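PDB 3GVE: YfkN protein from Bacillus subtilis subsp. subtilis, which belongs to the calcineurin-like phosphoesterase family and holds a manganese and a magnesium ion in adjacent sites that share a ligand. Local coordinates for residues Pro8-Ser13 with Leu292-Ala297; Thr57-Asn62 with Leu99-Gly104; Thr144-Asn149 with Pro201-Glu206; Ile148-Leu153 with Glu160-Val165. All coordinates share one frame; numbering follows the deposited sequence.

Interaction 1 (Pro8-Ser13 with Leu292-Ala297); sequences PQVHLS and LKLEKA
Val10 and Leu294 face each other as an antiparallel hydrogen-bonded pair and hold the middle of this two-strand contact. Val10 N donates to Leu294 O at 2.9 Å, and Leu294 N returns a nearly linear bond to Val10 O at 3.0 Å. Two residues on, Leu12 and Leu292 repeat the pattern: Leu292 N reaches Leu12 O at 2.8 Å, almost head-on to the carbonyl, while Leu12 N lies in the plane of the Leu292 carbonyl it binds. The CA hydrogen of His11 also leans on Leu292 O, 3.4 Å from His11 CA.

All four of these aliphatic side chains fall on one face of the sheet. Val10 CB meets Leu294 CB at 4.1 Å, and Leu294 CD1 reaches over to Leu12 CB at 4.3 Å. The other face carries Gln9, His11, Lys293 and Glu295 and is more polar. There the His11 ring, its CG anti to the backbone N (chi1 176°), sets the edge atom CD2 3.6 Å from Leu292 O, and its NE2 is hydrogen-bonded to Asp291, which also takes a bond from Ser13 OG.

In the sheet, strand 9-17 runs between strand 57-61 and strand 286-297, and strand 300-312 lies beyond the latter. Trp301 of that outer strand packs on Val10 and Leu294, while Leu153 of strand 146-154 packs against Val10 and Leu12.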
# COMPACT_ATOMS: atom_id res chain seq x y z
N PRO A 8 -42.52 -12.31 -17.65
CA PRO A 8 -41.75 -11.18 -18.17
C PRO A 8 -40.63 -10.81 -17.18
O PRO A 8 -40.89 -10.76 -15.99
CB PRO A 8 -42.80 -10.05 -18.23
CG PRO A 8 -44.08 -10.62 -17.85
CD PRO A 8 -43.77 -11.84 -17.04
N GLN A 9 -39.42 -10.55 -17.66
CA GLN A 9 -38.39 -10.38 -16.68
C GLN A 9 -38.12 -8.90 -16.34
O GLN A 9 -38.50 -8.02 -17.03
CB GLN A 9 -37.09 -11.06 -17.16
CG GLN A 9 -37.27 -12.49 -17.66
CD GLN A 9 -35.99 -13.17 -17.97
OE1 GLN A 9 -35.80 -14.31 -17.60
NE2 GLN A 9 -35.08 -12.47 -18.57
N VAL A 10 -37.45 -8.70 -15.23
CA VAL A 10 -36.81 -7.42 -14.86
C VAL A 10 -35.27 -7.59 -14.94
O VAL A 10 -34.74 -8.46 -14.30
CB VAL A 10 -37.20 -6.96 -13.46
CG1 VAL A 10 -36.47 -5.70 -13.11
CG2 VAL A 10 -38.76 -6.75 -13.35
N HIS A 11 -34.59 -6.75 -15.70
CA HIS A 11 -33.13 -6.81 -15.68
C HIS A 11 -32.65 -5.77 -14.67
O HIS A 11 -32.80 -4.59 -14.90
CB HIS A 11 -32.58 -6.54 -17.09
CG HIS A 11 -31.08 -6.49 -17.15
ND1 HIS A 11 -30.42 -5.86 -18.18
CD2 HIS A 11 -30.13 -6.96 -16.32
CE1 HIS A 11 -29.12 -5.97 -18.00
NE2 HIS A 11 -28.91 -6.62 -16.87
N LEU A 12 -32.10 -6.22 -13.56
CA LEU A 12 -31.56 -5.34 -12.53
C LEU A 12 -30.02 -5.42 -12.59
O LEU A 12 -29.46 -6.49 -12.63
CB LEU A 12 -32.07 -5.80 -11.16
CG LEU A 12 -31.55 -5.04 -9.95
CD1 LEU A 12 -31.99 -3.58 -10.02
CD2 LEU A 12 -32.04 -5.69 -8.67
N SER A 13 -29.36 -4.27 -12.63
CA SER A 13 -27.90 -4.22 -12.62
C SER A 13 -27.44 -3.63 -11.30
O SER A 13 -28.01 -2.68 -10.81
CB SER A 13 -27.39 -3.35 -13.75
OG SER A 13 -27.66 -3.94 -15.00
N LEU A 292 -28.83 -9.24 -12.84
CA LEU A 292 -29.87 -10.18 -12.42
C LEU A 292 -31.03 -10.12 -13.40
O LEU A 292 -31.51 -9.06 -13.71
CB LEU A 292 -30.39 -9.83 -11.03
CG LEU A 292 -29.37 -9.84 -9.87
CD1 LEU A 292 -30.01 -9.49 -8.54
CD2 LEU A 292 -28.61 -11.17 -9.82
N LYS A 293 -31.50 -11.33 -13.77
CA LYS A 293 -32.83 -11.38 -14.53
C LYS A 293 -33.81 -11.98 -13.54
O LYS A 293 -33.73 -13.10 -13.12
CB LYS A 293 -32.70 -12.25 -15.76
CG LYS A 293 -31.82 -11.70 -16.75
CD LYS A 293 -31.65 -12.57 -18.02
CE LYS A 293 -30.74 -11.93 -19.03
NZ LYS A 293 -30.56 -12.85 -20.30
N LEU A 294 -34.68 -11.17 -13.11
CA LEU A 294 -35.73 -11.45 -12.14
C LEU A 294 -37.03 -11.82 -12.82
O LEU A 294 -37.39 -11.25 -13.83
CB LEU A 294 -35.99 -10.24 -11.24
CG LEU A 294 -34.80 -9.51 -10.64
CD1 LEU A 294 -35.30 -8.33 -9.85
CD2 LEU A 294 -34.08 -10.47 -9.75
N GLU A 295 -37.73 -12.80 -12.25
CA GLU A 295 -39.00 -13.26 -12.79
C GLU A 295 -40.03 -13.36 -11.70
O GLU A 295 -39.69 -13.82 -10.62
CB GLU A 295 -38.85 -14.62 -13.46
CG GLU A 295 -38.56 -14.51 -14.91
CD GLU A 295 -38.29 -15.85 -15.55
OE1 GLU A 295 -38.84 -16.84 -15.08
OE2 GLU A 295 -37.53 -15.89 -16.51
N LYS A 296 -41.22 -12.97 -11.94
CA LYS A 296 -42.16 -13.11 -10.86
C LYS A 296 -43.13 -14.27 -11.13
O LYS A 296 -43.71 -14.30 -12.18
CB LYS A 296 -42.92 -11.80 -10.61
CG LYS A 296 -43.94 -11.87 -9.47
CD LYS A 296 -44.04 -10.56 -8.66
CE LYS A 296 -45.39 -9.79 -8.64
NZ LYS A 296 -45.47 -8.63 -7.66
N ALA A 297 -43.26 -15.20 -10.18
CA ALA A 297 -44.22 -16.31 -10.22
C ALA A 297 -44.97 -16.36 -8.89
O ALA A 297 -44.38 -16.48 -7.83
CB ALA A 297 -43.52 -17.62 -10.50

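Interaction 2 (Thr57-Asn62 with Leu99-Gly104); sequences TLLVDN and LKYDAG
Leu59 sets its branch point over one face of the Tyr101 ring. Its CG sits 3.6 Å from the ring centroid and only 10° off the normal, a CH-pi contact centred on the ring, and the two methyls spread from there: Leu59 CD1 toward Tyr101 CE2 and CZ, Leu59 CD2 toward Tyr101 CD1 and CE1. With CG anti to the backbone N (chi1 172°), the leucine branch reaches from the strand across to the loop, where Leu59 CD2 also comes 3.5 Å from Leu99 O. The same ring turns its CE2 edge to the strand backbone, 3.4 Å from Val60 C, and Asp61 CB packs against Tyr101 CE2 too. Tyr101 OH and Asp61 OD1 are both hydrogen-bonded to Thr17 OG1, which ties ring and carboxylate to strand 9-17.

Asp102 points its carboxylate at the strand. OD2 accepts from Leu59 N at 2.8 Å through its anti lone pair, and Asp102 N gives a bond of 2.7 Å to Leu59 O, lying in that carbonyl plane. One aspartate thus grips both polar atoms of the Leu59 backbone. A water links the same OD2 with Thr57 O. Farther along, Asp61 N donates to Ala103 O at 3.1 Å; with the Asp102 N to Leu59 O bond it bridges Val60 and Ala103.

Two backbone bonds and one side-chain bond therefore hold the irregular loop after helix 91-98 to strand 57-61, the carboxylate accepting the Leu59 N-H. The two donors at OD2, that N-H and the water, probably favour the anionic form of this partly exposed aspartate.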
# COMPACT_ATOMS: atom_id res chain seq x y z
N THR A 57 -30.60 0.38 -12.33
CA THR A 57 -29.22 0.23 -11.85
C THR A 57 -29.07 0.75 -10.42
O THR A 57 -29.46 1.87 -10.09
CB THR A 57 -28.23 0.94 -12.80
OG1 THR A 57 -28.26 0.29 -14.07
CG2 THR A 57 -26.81 0.87 -12.26
N LEU A 58 -28.49 -0.09 -9.59
CA LEU A 58 -28.14 0.26 -8.23
C LEU A 58 -26.63 0.42 -8.14
O LEU A 58 -25.91 -0.20 -8.90
CB LEU A 58 -28.59 -0.85 -7.28
CG LEU A 58 -30.08 -1.18 -7.36
CD1 LEU A 58 -30.34 -2.43 -6.53
CD2 LEU A 58 -30.93 0.02 -6.86
N LEU A 59 -26.18 1.23 -7.19
CA LEU A 59 -24.76 1.50 -6.98
C LEU A 59 -24.43 1.36 -5.49
O LEU A 59 -25.02 1.99 -4.64
CB LEU A 59 -24.43 2.91 -7.49
CG LEU A 59 -23.02 3.43 -7.17
CD1 LEU A 59 -21.94 2.59 -7.86
CD2 LEU A 59 -22.92 4.90 -7.61
N VAL A 60 -23.47 0.50 -5.20
CA VAL A 60 -23.11 0.18 -3.81
C VAL A 60 -21.61 0.22 -3.59
O VAL A 60 -20.83 -0.03 -4.49
CB VAL A 60 -23.65 -1.21 -3.38
CG1 VAL A 60 -25.18 -1.25 -3.56
CG2 VAL A 60 -23.00 -2.34 -4.18
N ASP A 61 -21.22 0.56 -2.38
CA ASP A 61 -19.82 0.48 -1.98
C ASP A 61 -19.62 -0.59 -0.92
O ASP A 61 -20.47 -0.77 -0.06
CB ASP A 61 -19.32 1.81 -1.41
CG ASP A 61 -17.84 1.77 -1.11
OD1 ASP A 61 -17.03 1.75 -2.05
OD2 ASP A 61 -17.50 1.71 0.06
N ASN A 62 -18.49 -1.27 -0.99
CA ASN A 62 -18.21 -2.40 -0.11
C ASN A 62 -17.25 -2.17 1.06
O ASN A 62 -16.81 -3.13 1.67
CB ASN A 62 -17.75 -3.59 -0.95
CG ASN A 62 -18.11 -4.93 -0.31
OD1 ASN A 62 -19.20 -5.10 0.22
ND2 ASN A 62 -17.19 -5.90 -0.39
N LEU A 99 -22.53 11.05 -6.29
CA LEU A 99 -22.63 9.93 -7.25
C LEU A 99 -23.90 9.10 -7.03
O LEU A 99 -24.15 8.14 -7.74
CB LEU A 99 -21.41 9.03 -7.14
CG LEU A 99 -20.07 9.60 -7.62
CD1 LEU A 99 -18.93 8.64 -7.36
CD2 LEU A 99 -20.16 9.93 -9.11
N LYS A 100 -24.67 9.48 -6.02
CA LYS A 100 -25.96 8.85 -5.73
C LYS A 100 -25.81 7.34 -5.46
O LYS A 100 -26.51 6.51 -6.01
CB LYS A 100 -26.99 9.15 -6.85
CG LYS A 100 -27.29 10.64 -6.94
CD LYS A 100 -28.29 10.94 -8.05
CE LYS A 100 -28.52 12.44 -8.16
NZ LYS A 100 -29.86 12.74 -8.76
N TYR A 101 -24.88 6.99 -4.57
CA TYR A 101 -24.81 5.62 -4.08
C TYR A 101 -26.12 5.24 -3.39
O TYR A 101 -26.75 6.07 -2.76
CB TYR A 101 -23.65 5.46 -3.10
CG TYR A 101 -22.35 5.09 -3.77
CD1 TYR A 101 -21.61 6.05 -4.46
CD2 TYR A 101 -21.87 3.79 -3.73
CE1 TYR A 101 -20.42 5.71 -5.08
CE2 TYR A 101 -20.67 3.44 -4.35
CZ TYR A 101 -19.96 4.41 -5.04
OH TYR A 101 -18.78 4.11 -5.66
N ASP A 102 -26.49 3.98 -3.53
CA ASP A 102 -27.71 3.45 -2.90
C ASP A 102 -27.46 2.79 -1.53
O ASP A 102 -28.36 2.71 -0.72
CB ASP A 102 -28.40 2.46 -3.84
CG ASP A 102 -28.86 3.12 -5.14
OD1 ASP A 102 -29.78 3.93 -5.08
OD2 ASP A 102 -28.26 2.83 -6.17
N ALA A 103 -26.23 2.31 -1.30
CA ALA A 103 -25.89 1.67 -0.04
C ALA A 103 -24.39 1.57 0.12
O ALA A 103 -23.69 1.56 -0.89
CB ALA A 103 -26.48 0.26 0.03
N GLY A 104 -23.95 1.44 1.36
CA GLY A 104 -22.55 1.16 1.63
C GLY A 104 -22.42 0.28 2.88
O GLY A 104 -23.42 -0.08 3.51
O HOH W 1 -28.45 4.01 -8.59

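Interaction 3 (Thr144-Asn149 with Pro201-Glu206); sequences TPYVIN and PKMKAE
Tyr146 lays one face of its ring over the side chain of Met203, a selenomethionine in the model. Met203 CG stands 3.6 Å from the ring centroid and 13° off its normal, a CH-pi contact right above the centre. The two side chains slide past each other in opposite directions, so the selenium ends back toward the root of the tyrosine, 3.9 Å from Tyr146 CB; seen from the ring it lies obliquely, in a Met-aromatic contact. The tyrosine torsion (chi1 68°) puts CG between the backbone N and the carbonyl carbon, turning the ring toward the helix, where Tyr146 OH comes 3.6 Å from Glu206 CG.

Ile148, two residues along the same strand face, extends CD1 to the end of the helix. That methyl touches Met203 O at 3.6 Å and Glu206 CB at 3.7 Å, and the Ile148 and Glu206 side chains cross at about a right angle. Packing alone joins the two segments, without hydrogen bonds between them.

The short strand and helix segments run at 22° to each other, their axes 9.7 Å apart. Met203 also packs on Ile168 of strand 160-170 and Ile211 of strand 210-215, so helix 192-205 lies against three strands of the larger sheet, strand 146-154 at its border.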
# COMPACT_ATOMS: atom_id res chain seq x y z
N THR A 144 -27.04 -0.03 11.75
CA THR A 144 -28.20 -0.46 10.97
C THR A 144 -27.88 -1.83 10.34
O THR A 144 -26.98 -1.92 9.53
CB THR A 144 -28.45 0.54 9.83
OG1 THR A 144 -28.45 1.88 10.34
CG2 THR A 144 -29.75 0.26 9.13
N PRO A 145 -28.60 -2.88 10.72
CA PRO A 145 -28.20 -4.21 10.25
C PRO A 145 -28.49 -4.49 8.79
O PRO A 145 -27.70 -5.25 8.14
CB PRO A 145 -28.91 -5.18 11.19
CG PRO A 145 -30.16 -4.44 11.53
CD PRO A 145 -29.72 -2.95 11.69
N TYR A 146 -29.54 -3.89 8.26
CA TYR A 146 -29.93 -4.08 6.88
C TYR A 146 -30.95 -2.99 6.61
O TYR A 146 -31.41 -2.36 7.55
CB TYR A 146 -30.54 -5.47 6.67
CG TYR A 146 -31.88 -5.67 7.35
CD1 TYR A 146 -33.04 -5.24 6.74
CD2 TYR A 146 -31.97 -6.26 8.59
CE1 TYR A 146 -34.28 -5.40 7.36
CE2 TYR A 146 -33.21 -6.43 9.21
CZ TYR A 146 -34.35 -5.99 8.58
OH TYR A 146 -35.58 -6.14 9.19
N VAL A 147 -31.23 -2.82 5.32
CA VAL A 147 -32.32 -1.89 4.89
C VAL A 147 -33.01 -2.57 3.75
O VAL A 147 -32.39 -3.35 3.00
CB VAL A 147 -31.78 -0.50 4.53
CG1 VAL A 147 -31.14 0.18 5.72
CG2 VAL A 147 -30.92 -0.56 3.34
N ILE A 148 -34.24 -2.28 3.61
CA ILE A 148 -35.06 -2.70 2.48
C ILE A 148 -35.74 -1.49 1.85
O ILE A 148 -36.38 -0.72 2.54
CB ILE A 148 -36.13 -3.73 2.93
CG1 ILE A 148 -35.46 -4.97 3.51
CG2 ILE A 148 -37.00 -4.15 1.76
CD1 ILE A 148 -36.42 -5.85 4.29
N ASN A 149 -35.56 -1.33 0.55
CA ASN A 149 -36.15 -0.23 -0.22
C ASN A 149 -37.04 -0.81 -1.29
O ASN A 149 -36.63 -1.68 -2.03
CB ASN A 149 -35.07 0.60 -0.91
CG ASN A 149 -34.09 1.20 0.04
OD1 ASN A 149 -34.45 1.63 1.11
ND2 ASN A 149 -32.83 1.22 -0.35
N PRO A 201 -33.56 -14.17 7.68
CA PRO A 201 -34.98 -14.50 7.92
C PRO A 201 -35.83 -13.26 8.25
O PRO A 201 -36.97 -13.16 7.87
CB PRO A 201 -34.91 -15.44 9.12
CG PRO A 201 -33.62 -16.13 8.95
CD PRO A 201 -32.67 -15.05 8.45
N LYS A 202 -35.23 -12.33 8.95
CA LYS A 202 -35.93 -11.12 9.29
C LYS A 202 -36.16 -10.30 8.05
O LYS A 202 -37.19 -9.71 7.90
CB LYS A 202 -35.11 -10.33 10.28
CG LYS A 202 -34.78 -11.13 11.47
CD LYS A 202 -34.54 -10.18 12.57
CE LYS A 202 -33.11 -10.08 12.89
NZ LYS A 202 -32.98 -10.68 14.22
N MSE A 203 -35.17 -10.26 7.17
CA MSE A 203 -35.30 -9.51 5.94
C MSE A 203 -36.38 -10.12 5.07
O MSE A 203 -37.17 -9.40 4.49
CB MSE A 203 -33.96 -9.47 5.17
CG MSE A 203 -32.83 -8.82 5.93
SE MSE A 203 -31.13 -8.93 4.96
CE MSE A 203 -31.52 -7.61 3.56
N LYS A 204 -36.41 -11.46 4.98
CA LYS A 204 -37.46 -12.08 4.21
C LYS A 204 -38.84 -11.77 4.83
O LYS A 204 -39.78 -11.46 4.12
CB LYS A 204 -37.18 -13.57 4.09
CG LYS A 204 -35.95 -13.90 3.23
CD LYS A 204 -35.90 -13.06 1.97
CE LYS A 204 -36.51 -13.78 0.78
NZ LYS A 204 -36.28 -13.06 -0.51
N ALA A 205 -38.92 -11.82 6.15
CA ALA A 205 -40.20 -11.45 6.87
C ALA A 205 -40.64 -10.07 6.51
O ALA A 205 -41.89 -9.86 6.34
CB ALA A 205 -39.97 -11.62 8.38
N GLU A 206 -39.73 -9.10 6.47
CA GLU A 206 -40.07 -7.74 6.10
C GLU A 206 -40.26 -7.51 4.61
O GLU A 206 -40.46 -6.32 4.20
CB GLU A 206 -39.06 -6.75 6.73
CG GLU A 206 -38.94 -6.88 8.23
CD GLU A 206 -40.25 -6.53 8.98
OE1 GLU A 206 -41.12 -5.83 8.38
OE2 GLU A 206 -40.38 -6.95 10.17

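Interaction 4 (Ile148-Leu153 with Glu160-Val165); sequences INEKTL and EQKVKV
Asn149 and Val165 form the first of three antiparallel hydrogen-bonded pairs in this hairpin, each closed by two backbone bonds. Asn149 N donates to Val165 O at 2.8 Å and Val165 N to Asn149 O. Lys151 and Val163 follow, Lys151 N bonding Val163 O at 2.8 Å and the return bond lying in the plane of the Lys151 carbonyl. Leu153 with Gln161 is the third, with Gln161 N on Leu153 O at 2.8 Å. All six N-H and C=O groups turned inward are thereby paired. Several carbonyls take a CA-H contact as well, such as Lys162 CA at 3.3 Å from Lys151 O. The outward Lys164 N is taken by the Asp209 carboxylate, and Gln161 NE2 by Asp155.

Side chains divide by face. The Leu153 and Val163 side chains cross at about a right angle, Leu153 CD1 3.8 Å from Val163 CB, and Lys151 CG reaches Val165 CG2. On the opposite face Glu150, its CG anti to the backbone N (chi1 -174°), lies obliquely across the methylenes of Lys162, Glu150 CD to Lys162 CD 3.8 Å. Thr152 CG2 rests 3.5 Å from Glu160 CD.

The charges here are near but not in contact: Lys162 and Lys164 flank Glu150, and even the closer pair, Glu150 OE1 and Lys164 NZ, stands 5.2 Å apart, so any attraction is probably modest and softened by solvent. The hairpin is held by its backbone bonds, with Leu153, Val163 and Val165 the buried residues of the face they share with Asn149, Lys151 and Gln161.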
# COMPACT_ATOMS: atom_id res chain seq x y z
N ILE A 148 -34.24 -2.28 3.61
CA ILE A 148 -35.06 -2.70 2.48
C ILE A 148 -35.74 -1.49 1.85
O ILE A 148 -36.38 -0.72 2.54
CB ILE A 148 -36.13 -3.73 2.93
CG1 ILE A 148 -35.46 -4.97 3.51
CG2 ILE A 148 -37.00 -4.15 1.76
CD1 ILE A 148 -36.42 -5.85 4.29
N ASN A 149 -35.56 -1.33 0.55
CA ASN A 149 -36.15 -0.23 -0.22
C ASN A 149 -37.04 -0.81 -1.29
O ASN A 149 -36.63 -1.68 -2.03
CB ASN A 149 -35.07 0.60 -0.91
CG ASN A 149 -34.09 1.20 0.04
OD1 ASN A 149 -34.45 1.63 1.11
ND2 ASN A 149 -32.83 1.22 -0.35
N GLU A 150 -38.27 -0.32 -1.36
CA GLU A 150 -39.15 -0.71 -2.43
C GLU A 150 -38.81 0.13 -3.66
O GLU A 150 -38.92 1.34 -3.64
CB GLU A 150 -40.61 -0.53 -2.05
CG GLU A 150 -41.56 -1.07 -3.11
CD GLU A 150 -43.01 -1.00 -2.69
OE1 GLU A 150 -43.65 -2.05 -2.62
OE2 GLU A 150 -43.49 0.12 -2.45
N LYS A 151 -38.36 -0.54 -4.71
CA LYS A 151 -37.95 0.10 -5.94
C LYS A 151 -39.00 -0.10 -7.03
O LYS A 151 -39.54 -1.18 -7.16
CB LYS A 151 -36.63 -0.52 -6.43
CG LYS A 151 -35.50 -0.50 -5.43
CD LYS A 151 -35.27 0.88 -4.90
CE LYS A 151 -34.41 1.68 -5.81
NZ LYS A 151 -34.18 3.01 -5.20
N THR A 152 -39.27 0.93 -7.83
CA THR A 152 -40.17 0.73 -9.00
C THR A 152 -39.22 0.49 -10.16
O THR A 152 -38.52 1.39 -10.63
CB THR A 152 -41.07 1.96 -9.25
OG1 THR A 152 -41.87 2.24 -8.12
CG2 THR A 152 -42.03 1.76 -10.49
N LEU A 153 -39.16 -0.75 -10.58
CA LEU A 153 -38.28 -1.15 -11.64
C LEU A 153 -39.11 -1.31 -12.89
O LEU A 153 -40.33 -1.44 -12.84
CB LEU A 153 -37.61 -2.48 -11.27
CG LEU A 153 -36.68 -2.40 -10.06
CD1 LEU A 153 -36.08 -3.76 -9.73
CD2 LEU A 153 -35.62 -1.34 -10.23
N GLU A 160 -44.20 -1.32 -14.94
CA GLU A 160 -43.65 -1.09 -13.61
C GLU A 160 -43.77 -2.33 -12.75
O GLU A 160 -44.78 -3.00 -12.75
CB GLU A 160 -44.36 0.08 -12.94
CG GLU A 160 -43.99 1.40 -13.54
CD GLU A 160 -44.55 2.58 -12.77
OE1 GLU A 160 -45.33 2.36 -11.84
OE2 GLU A 160 -44.16 3.71 -13.09
N GLN A 161 -42.72 -2.62 -12.00
CA GLN A 161 -42.72 -3.73 -11.05
C GLN A 161 -42.08 -3.24 -9.76
O GLN A 161 -40.95 -2.81 -9.73
CB GLN A 161 -41.96 -4.95 -11.59
CG GLN A 161 -42.49 -5.51 -12.90
CD GLN A 161 -43.88 -6.08 -12.78
OE1 GLN A 161 -44.37 -6.36 -11.69
NE2 GLN A 161 -44.53 -6.25 -13.91
N LYS A 162 -42.85 -3.28 -8.69
CA LYS A 162 -42.33 -2.94 -7.37
C LYS A 162 -41.58 -4.13 -6.83
O LYS A 162 -42.13 -5.19 -6.69
CB LYS A 162 -43.48 -2.54 -6.46
CG LYS A 162 -44.09 -1.24 -6.92
CD LYS A 162 -44.98 -0.64 -5.92
CE LYS A 162 -44.99 0.85 -6.10
NZ LYS A 162 -45.66 1.22 -7.36
N VAL A 163 -40.30 -3.92 -6.56
CA VAL A 163 -39.40 -4.95 -6.06
C VAL A 163 -38.69 -4.43 -4.80
O VAL A 163 -38.11 -3.36 -4.83
CB VAL A 163 -38.35 -5.33 -7.13
CG1 VAL A 163 -37.41 -6.43 -6.62
CG2 VAL A 163 -39.07 -5.77 -8.42
N LYS A 164 -38.78 -5.17 -3.71
CA LYS A 164 -38.13 -4.74 -2.44
C LYS A 164 -36.70 -5.31 -2.41
O LYS A 164 -36.51 -6.49 -2.46
CB LYS A 164 -38.91 -5.20 -1.28
CG LYS A 164 -40.06 -4.32 -0.90
CD LYS A 164 -40.84 -4.86 0.34
CE LYS A 164 -42.16 -4.05 0.51
NZ LYS A 164 -42.57 -4.23 1.92
N VAL A 165 -35.75 -4.38 -2.43
CA VAL A 165 -34.32 -4.73 -2.41
C VAL A 165 -33.78 -4.48 -1.03
O VAL A 165 -33.92 -3.37 -0.47
CB VAL A 165 -33.56 -3.88 -3.44
CG1 VAL A 165 -32.06 -4.25 -3.51
CG2 VAL A 165 -34.18 -4.10 -4.84

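Interaction 2 is the most deeply buried of the four, interactions 1 and 4 are partly buried, and interaction 3 lies at the surface. Interactions 1 and 2 meet in the four-stranded sheet, where Ser13 O probably accepts a hydrogen bond from Leu58 N; interactions 3 and 4 share strand 146-154 of the larger sheet. The two sheets face each other through packing, Val10 CG1 on Leu153 CB at 3.9 Å and Leu58 CD1 on Val165 CG1 at 3.9 Å. Chemistry varies accordingly: paired backbones in 1 and 4, a carboxylate and a ring fastening a loop in 2, and side-chain packing against the end of a helix in 3.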